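Local coordinates for DNA repair and telomere maintenance protein nbs1 (Schizosaccharomyces pombe, PDB 3HUF) that serves in the MRN complex for DNA double-strand break repair and telomere maintenance, its FHA and BRCT domains binding phosphorylated partners such as Ctp1, at residues Gly158-Val163 with Leu297-Ile302. Residues are numbered along the deposited sequence; the frame is centred on the assembly and turned at random.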
loop_
_atom_site.group_PDB
_atom_site.type_symbol
_atom_site.label_atom_id
_atom_site.label_comp_id
_atom_site.label_asym_id
_atom_site.label_seq_id
_atom_site.Cartn_x
_atom_site.Cartn_y
_atom_site.Cartn_z
ATOM N N GLY A 158 -4.762 15.122 20.046
ATOM C CA GLY A 158 -3.910 15.576 21.153
ATOM C C GLY A 158 -3.481 14.449 22.096
ATOM O O GLY A 158 -3.188 14.686 23.271
ATOM N N SER A 159 -3.441 13.216 21.585
ATOM C CA SER A 159 -3.118 12.053 22.413
ATOM C C SER A 159 -2.028 11.173 21.795
ATOM O O SER A 159 -1.595 11.406 20.658
ATOM C CB SER A 159 -4.379 11.216 22.689
ATOM O OG SER A 159 -4.901 10.653 21.492
ATOM N N SER A 160 -1.605 10.159 22.551
ATOM C CA SER A 160 -0.563 9.234 22.121
ATOM C C SER A 160 -0.948 8.497 20.845
ATOM O O SER A 160 -2.126 8.177 20.640
ATOM C CB SER A 160 -0.304 8.194 23.212
ATOM O OG SER A 160 0.207 8.793 24.385
ATOM N N ILE A 161 0.045 8.204 20.004
ATOM C CA ILE A 161 -0.191 7.346 18.822
ATOM C C ILE A 161 -0.223 5.863 19.232
ATOM O O ILE A 161 0.329 5.483 20.267
ATOM C CB ILE A 161 0.856 7.558 17.677
ATOM C CG1 ILE A 161 2.283 7.218 18.142
ATOM C CG2 ILE A 161 0.726 8.972 17.073
ATOM C CD1 ILE A 161 3.302 7.122 17.009
ATOM N N THR A 162 -0.881 5.043 18.428
ATOM C CA THR A 162 -1.026 3.623 18.726
ATOM C C THR A 162 0.198 2.829 18.282
ATOM O O THR A 162 1.000 3.311 17.482
ATOM C CB THR A 162 -2.237 3.037 17.982
ATOM O OG1 THR A 162 -2.043 3.196 16.572
ATOM C CG2 THR A 162 -3.538 3.724 18.414
ATOM N N VAL A 163 0.319 1.605 18.805
ATOM C CA VAL A 163 1.364 0.654 18.401
ATOM C C VAL A 163 1.345 0.370 16.891
ATOM O O VAL A 163 2.394 0.183 16.276
ATOM C CB VAL A 163 1.235 -0.687 19.157
ATOM C CG1 VAL A 163 2.479 -1.534 18.954
ATOM C CG2 VAL A 163 1.046 -0.436 20.628
ATOM N N LEU A 297 7.962 2.228 25.920
ATOM C CA LEU A 297 9.242 2.082 25.228
ATOM C C LEU A 297 9.416 3.115 24.107
ATOM O O LEU A 297 10.527 3.585 23.868
ATOM C CB LEU A 297 9.355 0.671 24.638
ATOM C CG LEU A 297 10.573 -0.218 24.890
ATOM C CD1 LEU A 297 10.658 -1.259 23.781
ATOM C CD2 LEU A 297 11.866 0.565 24.982
ATOM N N TRP A 298 8.320 3.443 23.419
ATOM C CA TRP A 298 8.306 4.463 22.364
ATOM C C TRP A 298 8.627 5.852 22.928
ATOM O O TRP A 298 9.362 6.620 22.307
ATOM C CB TRP A 298 6.950 4.469 21.666
ATOM C CG TRP A 298 6.834 5.360 20.454
ATOM C CD1 TRP A 298 6.232 6.585 20.396
ATOM C CD2 TRP A 298 7.306 5.083 19.122
ATOM N NE1 TRP A 298 6.299 7.090 19.114
ATOM C CE2 TRP A 298 6.954 6.191 18.314
ATOM C CE3 TRP A 298 7.985 4.006 18.532
ATOM C CZ2 TRP A 298 7.274 6.262 16.953
ATOM C CZ3 TRP A 298 8.298 4.075 17.168
ATOM C CH2 TRP A 298 7.937 5.196 16.398
ATOM N N LYS A 299 8.090 6.155 24.109
ATOM C CA LYS A 299 8.364 7.426 24.783
ATOM C C LYS A 299 9.858 7.650 25.005
ATOM O O LYS A 299 10.351 8.764 24.848
ATOM C CB LYS A 299 7.602 7.522 26.110
ATOM C CG LYS A 299 6.096 7.460 25.932
ATOM C CD LYS A 299 5.344 7.846 27.186
ATOM C CE LYS A 299 3.860 7.981 26.876
ATOM N NZ LYS A 299 3.165 8.924 27.799
ATOM N N ILE A 300 10.565 6.575 25.345
ATOM C CA ILE A 300 12.011 6.612 25.561
ATOM C C ILE A 300 12.758 6.610 24.224
ATOM O O ILE A 300 13.802 7.248 24.078
ATOM C CB ILE A 300 12.490 5.407 26.428
ATOM C CG1 ILE A 300 11.592 5.229 27.659
ATOM C CG2 ILE A 300 13.946 5.585 26.856
ATOM C CD1 ILE A 300 11.771 3.890 28.385
ATOM N N ILE A 301 12.202 5.899 23.250
ATOM C CA ILE A 301 12.851 5.690 21.954
ATOM C C ILE A 301 12.960 6.993 21.157
ATOM O O ILE A 301 13.826 7.137 20.283
ATOM C CB ILE A 301 12.137 4.561 21.178
ATOM C CG1 ILE A 301 13.123 3.452 20.854
ATOM C CG2 ILE A 301 11.367 5.062 19.956
ATOM C CD1 ILE A 301 12.677 2.158 21.426
ATOM N N ILE A 302 12.080 7.933 21.504
ATOM C CA ILE A 302 12.108 9.308 21.028
ATOM C C ILE A 302 13.014 10.141 21.930
ATOM O O ILE A 302 14.078 10.590 21.494
ATOM C CB ILE A 302 10.687 9.936 21.073
ATOM C CG1 ILE A 302 9.787 9.365 19.983
ATOM C CG2 ILE A 302 10.751 11.452 20.950
ATOM C CD1 ILE A 302 8.327 9.678 20.219
#
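Apolar contact between Ile161 and Trp298 carries most of this small interface, which buries 104 Å² in all. The CD1 methyl of Ile161 sits 3.7 Å from NE1 of Trp298 and 4.0 Å from CE2 of the same indole, meeting the ring obliquely; the two side chains cross at about a right angle. CB of Ile161 already points toward the helix, and with CG1 flanked by the backbone N and C (chi1 61°) and CD1 extended past it, the methyl reaches the indole. The CG2 methyl of Ile301 covers one face of the indole near its rim, 3.7 Å from the ring plane. Segment 158-163 follows strand 150-152 and runs into helix 163-170 of the first BRCT domain, with Thr162 as the N-cap; that helix packs against helices 238-246 and 294-302 of the second, the three-helix interface of a tandem BRCT pair. Met166, Phe169 and Leu170 of helix 163-170 also touch the indole. Among polar contacts, none bridges the segments directly; instead Gln214 links them, its backbone O accepting a hydrogen bond from Trp298 NE1 and its OE1 one from Ile161 N. Replacing Trp298 by alanine is likely to open a gap beside Ile161 and Met166 and leave the Gln214 carbonyl without its indole donor. At the exposed margin, the extended Lys299 chain brings CE to 4.5 Å from Ser160 OG, a loose approach without a hydrogen bond.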